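Local coordinates for protein acyltransferase (Streptococcus pneumoniae, PDB 5UG1) that probably transfers acetyl groups onto hydroxyls of cell-wall peptidoglycan, as the C-terminal catalytic domain of an O-acetyltransferase with an atypical alpha/beta hydrolase fold, at residues 12-17 with 144-148; 86-92 with 122-128. One frame throughout, in Å; residues are numbered along the deposited sequence.

Contact 1: 12-17 with 144-148; sequences SVALRA and VHFGS. With 03S (methanesulfonic acid), chain B.
Ser12 and His145 meet as the probable nucleophile and base of a Ser-His-Asp catalytic triad, and helix 12-16 packs against the loop 144-148 around this pair. Ser12 OG carries the methylsulfonyl group, its bond to S10 of the adduct being 1.5 Å, and still accepts from His145 NE2 at 2.9 Å, with OG tilted 21° from the imidazole plane. On the far side of that ring ND1 is hydrogen-bonded to Asp142, the probable third member. The backbone N of Ser12 donates to O12 of the adduct, consistent with a share in an oxyanion hole.

Beside sulfonyl oxygen O11 the bumps are apolar: Val13 CG2 fits against Val144 CG1 at 3.7 Å, and both methyls border that oxygen. Farther along the helix, Arg16 is the ridge. Its CG lies anti to the backbone N (chi1 -165°) and the chain runs straight on to NE, which lays CD over the centre of the Phe146 ring, 4.0 Å from the centroid, as a CH-pi contact. His145 CB covers one face of the guanidinium, while the edge of Phe146 near CZ receives Ala17 CB. The extended arm ends side-on at one carbonyl: Arg16 NE reaches Phe146 O at 2.7 Å, in the carbonyl plane on a lone pair, and Arg16 NH2 grips the same oxygen at 3.0 Å from above that plane.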
ATOM      1  N   SER A  12      -6.827   0.584  -7.149  1.00 22.63           N
ATOM      2  CA  SER A  12      -8.182   0.102  -7.096  1.00 22.07           C
ATOM      3  C   SER A  12      -8.461  -0.847  -5.951  1.00 20.09           C
ATOM      4  O   SER A  12      -9.544  -0.913  -5.507  1.00 25.89           O
ATOM      5  CB  SER A  12      -8.548  -0.580  -8.390  1.00 29.80           C
ATOM      6  OG  SER A  12      -7.946  -1.815  -8.469  1.00 30.19           O
ATOM      7  N   VAL A  13      -7.459  -1.583  -5.507  1.00 24.92           N
ATOM      8  CA  VAL A  13      -7.633  -2.462  -4.384  1.00 24.23           C
ATOM      9  C   VAL A  13      -7.874  -1.653  -3.106  1.00 25.84           C
ATOM     10  O   VAL A  13      -8.779  -1.919  -2.368  1.00 21.10           O
ATOM     11  CB  VAL A  13      -6.480  -3.465  -4.249  1.00 22.71           C
ATOM     12  CG1 VAL A  13      -6.695  -4.385  -3.083  1.00 19.18           C
ATOM     13  CG2 VAL A  13      -6.367  -4.280  -5.502  1.00 24.52           C
ATOM     14  N   ALA A  14      -7.033  -0.659  -2.894  1.00 24.07           N
ATOM     15  CA  ALA A  14      -7.235   0.297  -1.838  1.00 21.77           C
ATOM     16  C   ALA A  14      -8.578   1.026  -1.990  1.00 23.71           C
ATOM     17  O   ALA A  14      -9.287   1.200  -1.025  1.00 21.60           O
ATOM     18  CB  ALA A  14      -6.103   1.267  -1.768  1.00 20.77           C
ATOM     19  N   LEU A  15      -8.928   1.392  -3.214  1.00 23.27           N
ATOM     20  CA  LEU A  15     -10.185   2.098  -3.425  1.00 23.64           C
ATOM     21  C   LEU A  15     -11.368   1.217  -3.045  1.00 30.67           C
ATOM     22  O   LEU A  15     -12.377   1.702  -2.514  1.00 31.04           O
ATOM     23  CB  LEU A  15     -10.291   2.554  -4.875  1.00 21.19           C
ATOM     24  CG  LEU A  15     -11.558   3.359  -5.170  1.00 26.89           C
ATOM     25  CD1 LEU A  15     -11.602   4.631  -4.339  1.00 23.50           C
ATOM     26  CD2 LEU A  15     -11.708   3.668  -6.663  1.00 30.74           C
ATOM     27  N   ARG A  16     -11.247  -0.089  -3.289  1.00 28.76           N
ATOM     28  CA  ARG A  16     -12.296  -1.022  -2.897  1.00 26.47           C
ATOM     29  C   ARG A  16     -12.467  -1.064  -1.381  1.00 26.21           C
ATOM     30  O   ARG A  16     -13.576  -1.284  -0.885  1.00 25.37           O
ATOM     31  CB  ARG A  16     -11.964  -2.405  -3.461  1.00 26.70           C
ATOM     32  CG  ARG A  16     -13.105  -3.419  -3.448  1.00 30.32           C
ATOM     33  CD  ARG A  16     -12.643  -4.714  -4.126  1.00 31.23           C
ATOM     34  NE  ARG A  16     -13.630  -5.790  -4.088  1.00 24.98           N
ATOM     35  CZ  ARG A  16     -14.664  -5.880  -4.915  1.00 29.64           C
ATOM     36  NH1 ARG A  16     -14.844  -4.943  -5.838  1.00 30.05           N
ATOM     37  NH2 ARG A  16     -15.511  -6.903  -4.828  1.00 28.45           N
ATOM     38  N   ALA A  17     -11.388  -0.841  -0.630  1.00 26.47           N
ATOM     39  CA  ALA A  17     -11.430  -0.828   0.826  1.00 22.24           C
ATOM     40  C   ALA A  17     -11.611   0.576   1.397  1.00 25.32           C
ATOM     41  O   ALA A  17     -11.312   0.793   2.578  1.00 26.33           O
ATOM     42  CB  ALA A  17     -10.154  -1.464   1.391  1.00 19.27           C
ATOM     43  N   VAL A 144      -7.980 -10.495  -7.083  1.00 23.57           N
ATOM     44  CA  VAL A 144      -7.326  -9.240  -6.787  1.00 29.05           C
ATOM     45  C   VAL A 144      -8.244  -8.281  -6.024  1.00 27.93           C
ATOM     46  O   VAL A 144      -7.836  -7.624  -5.099  1.00 24.24           O
ATOM     47  CB  VAL A 144      -6.864  -8.547  -8.074  1.00 27.21           C
ATOM     48  CG1 VAL A 144      -6.298  -7.178  -7.793  1.00 24.94           C
ATOM     49  CG2 VAL A 144      -5.884  -9.396  -8.836  1.00 26.76           C
ATOM     50  N   HIS A 145      -9.480  -8.230  -6.475  1.00 22.54           N
ATOM     51  CA  HIS A 145     -10.520  -7.455  -5.867  1.00 22.18           C
ATOM     52  C   HIS A 145     -11.302  -8.342  -4.926  1.00 26.84           C
ATOM     53  O   HIS A 145     -12.144  -9.079  -5.342  1.00 27.13           O
ATOM     54  CB  HIS A 145     -11.416  -6.817  -6.923  1.00 31.04           C
ATOM     55  CG  HIS A 145     -10.706  -5.843  -7.809  1.00 35.33           C
ATOM     56  ND1 HIS A 145     -10.195  -6.189  -9.030  1.00 39.11           N
ATOM     57  CD2 HIS A 145     -10.383  -4.548  -7.625  1.00 37.63           C
ATOM     58  CE1 HIS A 145      -9.607  -5.145  -9.566  1.00 40.64           C
ATOM     59  NE2 HIS A 145      -9.718  -4.134  -8.740  1.00 37.61           N
ATOM     60  N   PHE A 146     -10.993  -8.267  -3.650  1.00 24.36           N
ATOM     61  CA  PHE A 146     -11.572  -9.144  -2.651  1.00 22.81           C
ATOM     62  C   PHE A 146     -13.100  -9.121  -2.583  1.00 29.74           C
ATOM     63  O   PHE A 146     -13.703  -8.122  -2.822  1.00 21.99           O
ATOM     64  CB  PHE A 146     -10.982  -8.807  -1.281  1.00 20.03           C
ATOM     65  CG  PHE A 146     -11.094  -7.366  -0.919  1.00 26.76           C
ATOM     66  CD1 PHE A 146     -12.299  -6.831  -0.556  1.00 26.21           C
ATOM     67  CD2 PHE A 146     -10.002  -6.547  -0.948  1.00 22.23           C
ATOM     68  CE1 PHE A 146     -12.418  -5.517  -0.257  1.00 27.68           C
ATOM     69  CE2 PHE A 146     -10.111  -5.238  -0.647  1.00 22.41           C
ATOM     70  CZ  PHE A 146     -11.309  -4.710  -0.286  1.00 27.81           C
ATOM     71  N   GLY A 147     -13.697 -10.254  -2.244  1.00 28.91           N
ATOM     72  CA  GLY A 147     -15.133 -10.326  -2.039  1.00 28.35           C
ATOM     73  C   GLY A 147     -15.982 -10.541  -3.279  1.00 28.89           C
ATOM     74  O   GLY A 147     -15.872  -9.796  -4.258  1.00 28.62           O
ATOM     75  N   SER A 148     -16.845 -11.558  -3.241  1.00 27.46           N
ATOM     76  CA  SER A 148     -17.790 -11.829  -4.315  1.00 26.92           C
ATOM     77  C   SER A 148     -19.193 -11.351  -3.984  1.00 36.80           C
ATOM     78  O   SER A 148     -20.045 -11.321  -4.878  1.00 42.16           O
ATOM     79  CB  SER A 148     -17.830 -13.332  -4.633  1.00 26.45           C
ATOM     80  OG  SER A 148     -18.300 -14.061  -3.511  1.00 31.59           O
TER
HETATM   81  S10 03S B 701      -6.887  -2.217  -9.482  1.00 65.06           S
HETATM   82  O11 03S B 701      -6.555  -3.614  -9.123  1.00 66.36           O
HETATM   83  O12 03S B 701      -5.700  -1.358  -9.279  1.00 66.70           O
HETATM   84  C13 03S B 701      -7.352  -2.150 -11.077  1.00 61.02           C

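Contact 2: 86-92 with 122-128; sequences HMILVTP and ITIADWN. With NA (sodium ion), chain C.
Ile122 opens the second segment beside Met87, the two side chains pointing the same way and meeting through CD1 and SD, while its CG2 packs on Leu89 CD1 at 3.7 Å. Its carbonyl O binds the sodium ion at 2.4 Å, a site completed by two waters and the carbonyls of Ala116 and Thr119. At Thr123 the backbone N and O bond to Met87 O and Leu89 N, and on the other face of the sheet OG1 is hydrogen-bonded at the ring edge to His86 NE2, 2.6 Å away; His86 ND1 is held by Pro175 O. Ile124 turns CD1 toward the end of strand 86-90, against Thr91 CG2 at 3.7 Å. Ala125 N donates to Leu89 O, and Ala125 O takes Thr91 N and Trp127 N from opposite faces of its plane; its CB abuts Ile88 CG2.

Asp126 caps helix 127-132: OD1 accepts from Gln129 N and, at 2.8 Å, from Thr91 OG1, the latter on the anti side and 33° out of the carboxylate plane, while OD2 forms a salt bridge with Arg113. Trp127 sets CB on Val90 CG1 and turns its ring edge to Thr91 O. Asn128 closes the contact: its N donates to Thr91 OG1 at 2.9 Å, and ND2 reaches Pro92 O at 2.8 Å. Thr91 chi1 of 54° sets OG1 between the backbone N and carbonyl carbon, bringing it to both Asp126 OD1 and Asn128 N. Four parallel bridges, strand axes 25° apart and the intervening helix 102-118 define a beta-alpha-beta unit at the edge of the parallel beta-sheet of this alpha/beta fold.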
ATOM      1  N   HIS A  86       7.727   9.266   7.199  1.00 19.74           N
ATOM      2  CA  HIS A  86       7.802   7.821   7.309  1.00 19.59           C
ATOM      3  C   HIS A  86       6.895   7.237   6.238  1.00 26.35           C
ATOM      4  O   HIS A  86       5.846   7.805   5.925  1.00 24.87           O
ATOM      5  CB  HIS A  86       7.373   7.332   8.695  1.00 20.65           C
ATOM      6  CG  HIS A  86       7.734   5.900   8.966  1.00 23.76           C
ATOM      7  ND1 HIS A  86       8.846   5.535   9.698  1.00 24.18           N
ATOM      8  CD2 HIS A  86       7.124   4.744   8.609  1.00 23.71           C
ATOM      9  CE1 HIS A  86       8.905   4.216   9.777  1.00 24.22           C
ATOM     10  NE2 HIS A  86       7.875   3.711   9.123  1.00 24.09           N
ATOM     11  N   MET A  87       7.301   6.116   5.668  1.00 24.08           N
ATOM     12  CA  MET A  87       6.628   5.554   4.509  1.00 23.63           C
ATOM     13  C   MET A  87       6.206   4.131   4.822  1.00 22.73           C
ATOM     14  O   MET A  87       6.979   3.364   5.393  1.00 17.97           O
ATOM     15  CB  MET A  87       7.550   5.579   3.289  1.00 23.32           C
ATOM     16  CG  MET A  87       6.946   5.130   1.991  1.00 31.72           C
ATOM     17  SD  MET A  87       8.240   5.107   0.719  1.00 33.03           S
ATOM     18  CE  MET A  87       7.344   5.942  -0.568  1.00 31.30           C
ATOM     19  N   ILE A  88       4.979   3.785   4.450  1.00 24.20           N
ATOM     20  CA  ILE A  88       4.470   2.425   4.595  1.00 29.40           C
ATOM     21  C   ILE A  88       4.210   1.850   3.207  1.00 24.86           C
ATOM     22  O   ILE A  88       3.549   2.490   2.383  1.00 18.38           O
ATOM     23  CB  ILE A  88       3.208   2.409   5.466  1.00 17.97           C
ATOM     24  CG1 ILE A  88       3.603   2.771   6.890  1.00 21.35           C
ATOM     25  CG2 ILE A  88       2.514   1.066   5.415  1.00 18.46           C
ATOM     26  CD1 ILE A  88       2.465   2.849   7.763  1.00 27.16           C
ATOM     27  N   LEU A  89       4.738   0.653   2.946  1.00 24.89           N
ATOM     28  CA  LEU A  89       4.572  -0.010   1.657  1.00 22.03           C
ATOM     29  C   LEU A  89       3.570  -1.151   1.802  1.00 25.16           C
ATOM     30  O   LEU A  89       3.768  -2.052   2.631  1.00 22.27           O
ATOM     31  CB  LEU A  89       5.916  -0.529   1.139  1.00 24.07           C
ATOM     32  CG  LEU A  89       7.066   0.482   1.135  1.00 24.36           C
ATOM     33  CD1 LEU A  89       8.374  -0.194   0.744  1.00 22.84           C
ATOM     34  CD2 LEU A  89       6.769   1.665   0.216  1.00 21.26           C
ATOM     35  N   VAL A  90       2.506  -1.126   0.994  1.00 17.49           N
ATOM     36  CA  VAL A  90       1.490  -2.176   1.007  1.00 18.37           C
ATOM     37  C   VAL A  90       1.788  -3.145  -0.139  1.00 24.64           C
ATOM     38  O   VAL A  90       1.687  -2.782  -1.319  1.00 20.21           O
ATOM     39  CB  VAL A  90       0.077  -1.597   0.897  1.00 19.34           C
ATOM     40  CG1 VAL A  90      -0.941  -2.614   1.425  1.00 19.98           C
ATOM     41  CG2 VAL A  90      -0.028  -0.290   1.666  1.00 18.33           C
ATOM     42  N   THR A  91       2.155  -4.384   0.202  1.00 18.76           N
ATOM     43  CA  THR A  91       2.550  -5.345  -0.816  1.00 18.25           C
ATOM     44  C   THR A  91       1.341  -5.738  -1.663  1.00 23.05           C
ATOM     45  O   THR A  91       0.210  -5.772  -1.167  1.00 21.35           O
ATOM     46  CB  THR A  91       3.169  -6.597  -0.191  1.00 18.30           C
ATOM     47  OG1 THR A  91       2.273  -7.152   0.782  1.00 20.13           O
ATOM     48  CG2 THR A  91       4.552  -6.290   0.458  1.00 18.15           C
ATOM     49  N   PRO A  92       1.544  -6.007  -2.952  1.00 18.30           N
ATOM     50  CA  PRO A  92       0.421  -6.355  -3.822  1.00 19.80           C
ATOM     51  C   PRO A  92       0.125  -7.847  -3.773  1.00 23.82           C
ATOM     52  O   PRO A  92       0.973  -8.662  -3.412  1.00 29.35           O
ATOM     53  CB  PRO A  92       0.917  -5.935  -5.213  1.00 18.70           C
ATOM     54  CG  PRO A  92       2.387  -6.115  -5.128  1.00 18.29           C
ATOM     55  CD  PRO A  92       2.800  -5.856  -3.710  1.00 18.00           C
ATOM     56  N   ILE A 122      10.887   3.166   6.931  1.00 21.25           N
ATOM     57  CA  ILE A 122       9.907   2.452   6.118  1.00 20.29           C
ATOM     58  C   ILE A 122       9.382   1.243   6.889  1.00 19.65           C
ATOM     59  O   ILE A 122      10.146   0.544   7.558  1.00 19.96           O
ATOM     60  CB  ILE A 122      10.514   2.012   4.770  1.00 22.31           C
ATOM     61  CG1 ILE A 122      10.929   3.238   3.948  1.00 20.58           C
ATOM     62  CG2 ILE A 122       9.551   1.116   3.998  1.00 21.28           C
ATOM     63  CD1 ILE A 122      11.244   2.918   2.510  1.00 22.51           C
ATOM     64  N   THR A 123       8.082   0.985   6.766  1.00 22.01           N
ATOM     65  CA  THR A 123       7.390  -0.100   7.446  1.00 20.12           C
ATOM     66  C   THR A 123       6.545  -0.863   6.433  1.00 25.22           C
ATOM     67  O   THR A 123       5.914  -0.255   5.563  1.00 19.68           O
ATOM     68  CB  THR A 123       6.477   0.455   8.579  1.00 21.57           C
ATOM     69  OG1 THR A 123       7.261   1.185   9.539  1.00 26.34           O
ATOM     70  CG2 THR A 123       5.706  -0.670   9.264  1.00 22.70           C
ATOM     71  N   ILE A 124       6.509  -2.205   6.559  1.00 28.04           N
ATOM     72  CA  ILE A 124       5.738  -3.040   5.638  1.00 27.48           C
ATOM     73  C   ILE A 124       4.306  -3.167   6.143  1.00 24.45           C
ATOM     74  O   ILE A 124       4.057  -3.213   7.352  1.00 23.30           O
ATOM     75  CB  ILE A 124       6.391  -4.427   5.463  1.00 25.25           C
ATOM     76  CG1 ILE A 124       5.966  -5.064   4.128  1.00 19.19           C
ATOM     77  CG2 ILE A 124       6.041  -5.353   6.635  1.00 25.90           C
ATOM     78  CD1 ILE A 124       6.457  -4.293   2.912  1.00 20.39           C
ATOM     79  N   ALA A 125       3.362  -3.186   5.204  1.00 24.38           N
ATOM     80  CA  ALA A 125       1.978  -3.598   5.432  1.00 28.00           C
ATOM     81  C   ALA A 125       1.727  -4.756   4.468  1.00 28.27           C
ATOM     82  O   ALA A 125       1.429  -4.530   3.289  1.00 24.72           O
ATOM     83  CB  ALA A 125       1.003  -2.445   5.207  1.00 22.80           C
ATOM     84  N   ASP A 126       1.850  -5.995   4.963  1.00 28.20           N
ATOM     85  CA  ASP A 126       2.007  -7.164   4.086  1.00 24.62           C
ATOM     86  C   ASP A 126       0.644  -7.756   3.714  1.00 27.99           C
ATOM     87  O   ASP A 126       0.260  -8.862   4.113  1.00 23.19           O
ATOM     88  CB  ASP A 126       2.906  -8.202   4.738  1.00 22.05           C
ATOM     89  CG  ASP A 126       3.602  -9.082   3.715  1.00 23.34           C
ATOM     90  OD1 ASP A 126       3.134  -9.134   2.554  1.00 23.21           O
ATOM     91  OD2 ASP A 126       4.626  -9.714   4.068  1.00 25.39           O
ATOM     92  N   TRP A 127      -0.086  -6.977   2.915  1.00 19.74           N
ATOM     93  CA  TRP A 127      -1.347  -7.447   2.355  1.00 17.47           C
ATOM     94  C   TRP A 127      -1.167  -8.759   1.598  1.00 25.02           C
ATOM     95  O   TRP A 127      -2.012  -9.660   1.688  1.00 29.91           O
ATOM     96  CB  TRP A 127      -1.915  -6.362   1.444  1.00 15.78           C
ATOM     97  CG  TRP A 127      -3.047  -6.807   0.557  1.00 21.46           C
ATOM     98  CD1 TRP A 127      -3.048  -6.863  -0.808  1.00 21.10           C
ATOM     99  CD2 TRP A 127      -4.340  -7.250   0.980  1.00 22.54           C
ATOM    100  NE1 TRP A 127      -4.265  -7.316  -1.261  1.00 23.46           N
ATOM    101  CE2 TRP A 127      -5.076  -7.557  -0.181  1.00 23.26           C
ATOM    102  CE3 TRP A 127      -4.950  -7.416   2.233  1.00 26.10           C
ATOM    103  CZ2 TRP A 127      -6.395  -8.029  -0.128  1.00 21.51           C
ATOM    104  CZ3 TRP A 127      -6.265  -7.881   2.280  1.00 22.01           C
ATOM    105  CH2 TRP A 127      -6.966  -8.183   1.110  1.00 18.58           C
ATOM    106  N   ASN A 128      -0.078  -8.879   0.835  1.00 20.11           N
ATOM    107  CA  ASN A 128       0.224 -10.121   0.128  1.00 22.69           C
ATOM    108  C   ASN A 128       0.179 -11.324   1.067  1.00 25.78           C
ATOM    109  O   ASN A 128      -0.453 -12.341   0.767  1.00 20.29           O
ATOM    110  CB  ASN A 128       1.602 -10.008  -0.535  1.00 24.61           C
ATOM    111  CG  ASN A 128       2.006 -11.261  -1.279  1.00 24.84           C
ATOM    112  OD1 ASN A 128       2.522 -12.212  -0.685  1.00 25.65           O
ATOM    113  ND2 ASN A 128       1.793 -11.261  -2.593  1.00 23.63           N
TER
HETATM  114 NA    NA C 702      12.151  -0.485   8.223  1.00 22.54          NA
HETATM  115  O   HOH W   1      10.874  -2.258   9.143  1.00 22.45           O
HETATM  116  O   HOH W   2      14.303  -1.175   9.001  1.00 16.28           O

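From the N terminus the chain passes through strand 6-10 into helix 12-16, which begins contact 1. Its partner loop comes 127 residues later, so contact 1 closes a long loop that contains four of the five strands of the sheet. Contact 2 is nested within it: strand 86-90 pairs with strand 122-125 after 29 intervening residues that include helix 102-118. The two do not cross, and their centres lie about 16 Å apart. They nevertheless touch, since Trp127 CZ2 of contact 2 packs on Phe146 CD2 of contact 1 at 4.0 Å. The helix that follows the edge strand is thereby joined to the loop that carries the probable triad histidine, ahead of helix 150-171.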